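Local coordinates for protein DNA endonuclease I-CvuI (Chlorella vulgaris, PDB 5A78) that probably acts as an intron-homing DNA endonuclease of the LAGLIDADG family, at residues V43-F48 against T85-T90. Residues are numbered along the deposited sequence; the frame is centred on the assembly and turned at random.
Sequences VSLTVF and TSLQTT. With nucleotides of chain D.
Leu87 sets both its methyls against three consecutive residues, Val43, Ser44 and Leu45, of strand 39-50. With CG anti to the backbone N (chi1 175°), its fork extends from helix 84-94 to the strand, where CD2 lies 3.3 Å from Ser44 N, pressed against the backbone itself. That same methyl is 3.7 Å from Val43 CG2, while CD1 settles 3.5 Å from Leu45 CB, CD2 serving Val43 and Ser44, and CD1 serving Leu45. Val108 of helix 102-114 touches both Val43 and Leu87, which brings a second helix to the same patch. Gln88 turns away from the strand; its NE2 bonds to Glu92 OE2 one helical turn on. The contact exemplifies how a LAGLIDADG domain uses its antiparallel sheet: helices pack on one face and DNA binds on the other. Here helix and strand axes cross at 52° and approach to 8.6 Å; with no hydrogen bond joining the segments, they meet through van der Waals packing of methyls on side chains and backbone. Thr90, one turn beyond Leu87, contributes only its methyl: CG2 comes within 4.2 Å of Leu45 CD1, a lighter touch, while OG1 makes a weak hydrogen bond back to Ser86 O. Leu45 also reaches Leu91 and Leu94 of the same helix. The strand's other face serves the DNA. There the Phe48 ring receives C8 of DG15 of chain D over its centre, with Phe48 CZ 3.3 Å from that C8; the base is tilted to the ring, presenting its imidazole corner. Thr46 CG2 backs the opposite face, offset toward the rim. An alanine in place of Phe48 would probably deprive this guanine corner of its apolar platform and leave the Thr46 methyl without the ring it lies against.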
loop_
_atom_site.group_PDB
_atom_site.type_symbol
_atom_site.label_atom_id
_atom_site.label_comp_id
_atom_site.label_asym_id
_atom_site.label_seq_id
_atom_site.Cartn_x
_atom_site.Cartn_y
_atom_site.Cartn_z
ATOM N N VAL B 43 -17.207 10.889 -7.571
ATOM C CA VAL B 43 -15.826 10.526 -7.839
ATOM C C VAL B 43 -14.992 10.769 -6.568
ATOM O O VAL B 43 -15.249 11.725 -5.835
ATOM C CB VAL B 43 -15.237 11.321 -9.026
ATOM C CG1 VAL B 43 -16.050 11.083 -10.311
ATOM C CG2 VAL B 43 -15.152 12.806 -8.687
ATOM N N SER B 44 -14.004 9.905 -6.310
ATOM C CA SER B 44 -13.227 9.991 -5.078
ATOM C C SER B 44 -11.918 9.225 -5.109
ATOM O O SER B 44 -11.826 8.136 -5.693
ATOM C CB SER B 44 -14.055 9.489 -3.889
ATOM O OG SER B 44 -14.713 8.271 -4.196
ATOM N N LEU B 45 -10.911 9.810 -4.468
ATOM C CA LEU B 45 -9.660 9.124 -4.166
ATOM C C LEU B 45 -9.522 9.033 -2.652
ATOM O O LEU B 45 -9.490 10.060 -1.945
ATOM C CB LEU B 45 -8.465 9.852 -4.781
ATOM C CG LEU B 45 -7.056 9.259 -4.671
ATOM C CD1 LEU B 45 -6.212 9.805 -5.809
ATOM C CD2 LEU B 45 -6.378 9.568 -3.347
ATOM N N THR B 46 -9.434 7.805 -2.151
ATOM C CA THR B 46 -9.397 7.585 -0.714
ATOM C C THR B 46 -8.167 6.743 -0.368
ATOM O O THR B 46 -7.795 5.846 -1.124
ATOM C CB THR B 46 -10.684 6.890 -0.226
ATOM O OG1 THR B 46 -11.739 7.853 -0.151
ATOM C CG2 THR B 46 -10.491 6.327 1.163
ATOM N N VAL B 47 -7.529 7.047 0.755
ATOM C CA VAL B 47 -6.342 6.329 1.197
ATOM C C VAL B 47 -6.555 5.919 2.656
ATOM O O VAL B 47 -7.000 6.727 3.477
ATOM C CB VAL B 47 -5.069 7.197 1.038
ATOM C CG1 VAL B 47 -3.986 6.758 1.982
ATOM C CG2 VAL B 47 -4.581 7.171 -0.389
ATOM N N PHE B 48 -6.276 4.654 2.961
ATOM C CA PHE B 48 -6.620 4.092 4.258
ATOM C C PHE B 48 -5.417 3.924 5.139
ATOM O O PHE B 48 -4.330 3.610 4.668
ATOM C CB PHE B 48 -7.322 2.747 4.102
ATOM C CG PHE B 48 -8.557 2.821 3.272
ATOM C CD1 PHE B 48 -9.759 3.231 3.830
ATOM C CD2 PHE B 48 -8.517 2.510 1.928
ATOM C CE1 PHE B 48 -10.906 3.311 3.057
ATOM C CE2 PHE B 48 -9.654 2.594 1.157
ATOM C CZ PHE B 48 -10.848 2.995 1.725
ATOM N N THR B 85 -13.684 19.100 -9.285
ATOM C CA THR B 85 -12.714 20.188 -9.382
ATOM C C THR B 85 -11.417 19.948 -8.592
ATOM O O THR B 85 -10.331 20.297 -9.062
ATOM C CB THR B 85 -13.335 21.515 -8.909
ATOM O OG1 THR B 85 -13.598 21.448 -7.499
ATOM C CG2 THR B 85 -14.641 21.807 -9.688
ATOM N N SER B 86 -11.514 19.349 -7.408
ATOM C CA SER B 86 -10.312 19.083 -6.615
ATOM C C SER B 86 -9.693 17.706 -6.897
ATOM O O SER B 86 -8.473 17.540 -6.759
ATOM C CB SER B 86 -10.609 19.210 -5.113
ATOM O OG SER B 86 -11.829 18.574 -4.769
ATOM N N LEU B 87 -10.515 16.719 -7.276
ATOM C CA LEU B 87 -10.002 15.359 -7.479
ATOM C C LEU B 87 -9.258 15.312 -8.788
ATOM O O LEU B 87 -8.264 14.601 -8.928
ATOM C CB LEU B 87 -11.109 14.303 -7.469
ATOM C CG LEU B 87 -10.640 12.872 -7.809
ATOM C CD1 LEU B 87 -9.481 12.447 -6.893
ATOM C CD2 LEU B 87 -11.751 11.830 -7.757
ATOM N N GLN B 88 -9.734 16.087 -9.745
ATOM C CA GLN B 88 -9.095 16.146 -11.042
ATOM C C GLN B 88 -7.674 16.628 -10.861
ATOM O O GLN B 88 -6.749 16.017 -11.358
ATOM C CB GLN B 88 -9.860 17.061 -12.001
ATOM C CG GLN B 88 -9.189 17.226 -13.342
ATOM C CD GLN B 88 -9.828 18.299 -14.202
ATOM O OE1 GLN B 88 -10.851 18.899 -13.836
ATOM N NE2 GLN B 88 -9.210 18.570 -15.347
ATOM N N THR B 89 -7.513 17.711 -10.113
ATOM C CA THR B 89 -6.202 18.277 -9.819
ATOM C C THR B 89 -5.249 17.270 -9.158
ATOM O O THR B 89 -4.052 17.254 -9.444
ATOM C CB THR B 89 -6.341 19.507 -8.911
ATOM O OG1 THR B 89 -7.121 20.500 -9.585
ATOM C CG2 THR B 89 -4.978 20.089 -8.581
ATOM N N THR B 90 -5.778 16.413 -8.294
ATOM C CA THR B 90 -4.940 15.442 -7.605
ATOM C C THR B 90 -4.495 14.305 -8.549
ATOM O O THR B 90 -3.362 13.808 -8.470
ATOM C CB THR B 90 -5.676 14.868 -6.371
ATOM O OG1 THR B 90 -5.883 15.917 -5.410
ATOM C CG2 THR B 90 -4.865 13.765 -5.724
ATOM P P DG D 15 -6.188 -2.636 1.327
ATOM O OP1 DG D 15 -7.086 -3.791 1.008
ATOM O OP2 DG D 15 -4.831 -2.623 0.722
ATOM O "O5'" DG D 15 -6.954 -1.254 1.018
ATOM C "C5'" DG D 15 -7.459 -0.987 -0.288
ATOM C "C4'" DG D 15 -8.826 -1.615 -0.498
ATOM O "O4'" DG D 15 -9.513 -1.857 0.766
ATOM C "C3'" DG D 15 -9.783 -0.791 -1.340
ATOM O "O3'" DG D 15 -10.348 -1.636 -2.288
ATOM C "C2'" DG D 15 -10.831 -0.287 -0.333
ATOM C "C1'" DG D 15 -10.871 -1.439 0.648
ATOM N N9 DG D 15 -11.356 -1.080 1.986
ATOM C C8 DG D 15 -10.828 -0.126 2.823
ATOM N N7 DG D 15 -11.432 -0.054 3.979
ATOM C C5 DG D 15 -12.417 -1.032 3.914
ATOM C C6 DG D 15 -13.378 -1.420 4.874
ATOM O O6 DG D 15 -13.567 -0.956 5.999
ATOM N N1 DG D 15 -14.183 -2.455 4.413
ATOM C C2 DG D 15 -14.083 -3.039 3.181
ATOM N N2 DG D 15 -14.958 -4.025 2.926
ATOM N N3 DG D 15 -13.184 -2.689 2.263
ATOM C C4 DG D 15 -12.384 -1.680 2.697
#